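Local coordinates for OmpA family protein (Klebsiella pneumoniae subsp. pneumoniae, PDB 7RJJ) that probably binds peptidoglycan through its OmpA-like domain, which here holds a D-alanine, at residues I45-H50 and K66-V71. Numbering follows the deposited sequence.
With DAL (D-alanine), chain C.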
loop_
_atom_site.group_PDB
_atom_site.type_symbol
_atom_site.label_atom_id
_atom_site.label_comp_id
_atom_site.label_asym_id
_atom_site.label_seq_id
_atom_site.Cartn_x
_atom_site.Cartn_y
_atom_site.Cartn_z
ATOM N N ILE A 45 -4.457 10.608 0.330
ATOM C CA ILE A 45 -3.872 9.344 -0.206
ATOM C C ILE A 45 -3.979 8.325 0.920
ATOM O O ILE A 45 -3.168 8.402 1.870
ATOM C CB ILE A 45 -2.418 9.539 -0.686
ATOM C CG1 ILE A 45 -2.274 10.737 -1.628
ATOM C CG2 ILE A 45 -1.870 8.265 -1.320
ATOM C CD1 ILE A 45 -0.848 11.131 -1.882
ATOM N N VAL A 46 -4.987 7.462 0.857
ATOM C CA VAL A 46 -5.128 6.442 1.924
ATOM C C VAL A 46 -4.282 5.247 1.490
ATOM O O VAL A 46 -4.586 4.650 0.445
ATOM C CB VAL A 46 -6.597 6.075 2.200
ATOM C CG1 VAL A 46 -6.714 4.894 3.160
ATOM C CG2 VAL A 46 -7.389 7.271 2.699
ATOM N N VAL A 47 -3.252 4.935 2.264
ATOM C CA VAL A 47 -2.304 3.837 1.925
ATOM C C VAL A 47 -2.579 2.675 2.887
ATOM O O VAL A 47 -2.335 2.841 4.091
ATOM C CB VAL A 47 -0.844 4.321 2.006
ATOM C CG1 VAL A 47 0.105 3.263 1.462
ATOM C CG2 VAL A 47 -0.639 5.630 1.267
ATOM N N ALA A 48 -3.112 1.571 2.367
ATOM C CA ALA A 48 -3.516 0.416 3.201
ATOM C C ALA A 48 -2.606 -0.781 2.942
ATOM O O ALA A 48 -2.460 -1.194 1.754
ATOM C CB ALA A 48 -4.958 0.072 2.932
ATOM N N GLY A 49 -1.990 -1.285 4.011
ATOM C CA GLY A 49 -1.115 -2.467 3.912
ATOM C C GLY A 49 -1.872 -3.746 4.216
ATOM O O GLY A 49 -2.876 -3.717 4.986
ATOM N N HIS A 50 -1.375 -4.857 3.669
ATOM C CA HIS A 50 -2.009 -6.181 3.839
ATOM C C HIS A 50 -0.921 -7.242 4.005
ATOM O O HIS A 50 0.258 -6.965 3.672
ATOM C CB HIS A 50 -2.869 -6.515 2.621
ATOM C CG HIS A 50 -3.981 -5.557 2.362
ATOM N ND1 HIS A 50 -5.268 -5.811 2.778
ATOM C CD2 HIS A 50 -4.017 -4.387 1.690
ATOM C CE1 HIS A 50 -6.056 -4.824 2.404
ATOM N NE2 HIS A 50 -5.313 -3.923 1.735
ATOM N N LYS A 66 3.526 -1.393 8.593
ATOM C CA LYS A 66 4.907 -1.025 8.172
ATOM C C LYS A 66 4.988 -1.009 6.640
ATOM O O LYS A 66 5.740 -0.187 6.089
ATOM C CB LYS A 66 5.964 -1.955 8.779
ATOM C CG LYS A 66 6.156 -1.818 10.285
ATOM C CD LYS A 66 7.400 -2.503 10.810
ATOM C CE LYS A 66 7.650 -2.224 12.273
ATOM N NZ LYS A 66 8.885 -2.885 12.764
ATOM N N ARG A 67 4.200 -1.851 5.973
ATOM C CA ARG A 67 4.225 -1.909 4.490
ATOM C C ARG A 67 3.612 -0.625 3.938
ATOM O O ARG A 67 4.140 -0.104 2.949
ATOM C CB ARG A 67 3.483 -3.149 3.992
ATOM C CG ARG A 67 4.277 -4.430 4.214
ATOM C CD ARG A 67 3.513 -5.704 3.927
ATOM N NE ARG A 67 4.486 -6.794 3.942
ATOM C CZ ARG A 67 4.209 -8.095 3.960
ATOM N NH1 ARG A 67 2.954 -8.528 3.985
ATOM N NH2 ARG A 67 5.214 -8.955 3.951
ATOM N N ALA A 68 2.517 -0.179 4.548
ATOM C CA ALA A 68 1.871 1.077 4.109
ATOM C C ALA A 68 2.860 2.222 4.352
ATOM O O ALA A 68 3.012 3.053 3.467
ATOM C CB ALA A 68 0.578 1.282 4.856
ATOM N N GLU A 69 3.603 2.170 5.455
ATOM C CA GLU A 69 4.593 3.247 5.749
ATOM C C GLU A 69 5.744 3.222 4.727
ATOM O O GLU A 69 6.217 4.314 4.381
ATOM C CB GLU A 69 5.108 3.126 7.179
ATOM C CG GLU A 69 4.041 3.439 8.211
ATOM C CD GLU A 69 4.448 3.145 9.643
ATOM O OE1 GLU A 69 5.500 2.507 9.841
ATOM O OE2 GLU A 69 3.702 3.535 10.556
ATOM N N SER A 70 6.193 2.040 4.291
ATOM C CA SER A 70 7.292 1.955 3.282
ATOM C C SER A 70 6.852 2.635 1.976
ATOM O O SER A 70 7.667 3.362 1.383
ATOM C CB SER A 70 7.728 0.533 3.023
ATOM O OG SER A 70 8.372 -0.030 4.157
ATOM N N VAL A 71 5.623 2.363 1.529
ATOM C CA VAL A 71 5.063 2.973 0.285
ATOM C C VAL A 71 4.871 4.474 0.517
ATOM O O VAL A 71 5.298 5.248 -0.351
ATOM C CB VAL A 71 3.776 2.254 -0.156
ATOM C CG1 VAL A 71 3.061 2.975 -1.280
ATOM C CG2 VAL A 71 4.063 0.818 -0.560
HETATM N N DAL C . 2.099 -13.143 6.935
HETATM C CA DAL C . 3.466 -13.088 6.334
HETATM C CB DAL C . 4.504 -13.028 7.425
HETATM C C DAL C . 3.570 -11.889 5.383
HETATM O O DAL C . 4.667 -11.475 5.010
HETATM O OXT DAL C . 2.569 -11.317 4.941
#
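Arg67 reaches from helix 57-77 to His50, where its NH1 donates to His50 O at 3.1 Å in a nearly straight bond (162°). His50 O lies at the guanidinium edge, 6° out of the guanidinium plane, and receives the N-H on a lone pair in the carbonyl plane. NH1 also binds D-alanine OXT at 3.0 Å, while NH2 donates to D-alanine O at 2.8 Å, a two-pronged grip on the ligand carboxylate. With CG anti to its own carbonyl carbon (chi1 -74°) and the chain extended as far as NE, the guanidinium is carried out from the helix flank, leaning back toward the helix's N-terminal end, to the D-alanine pocket. His50 O and Lys19 O, the latter bound by NH2, help fix its rotation. Asp52, Val54, Gly18 and Asn60 supply further ligand bonds, consistent with recognition of peptidoglycan D-amino acid carboxylates by OmpA-like domains.

Behind this polar end, Ala68 CB sits against the strand backbone, 3.4 Å from Val47 O and 3.7 Å from Gly49 N. Gly49 has no side chain, and its CA comes within 4.6 Å of Ala68 CA. Val47 CG1 packs 4.0 Å from Val71 CG1. Val112 of strand 112-117 touches both valines, and Phe86 also borders Val47. These contacts seat helix 57-77, the crossover of the beta-alpha-beta unit linking strand 43-49 to its parallel neighbour 86-90, against the sheet.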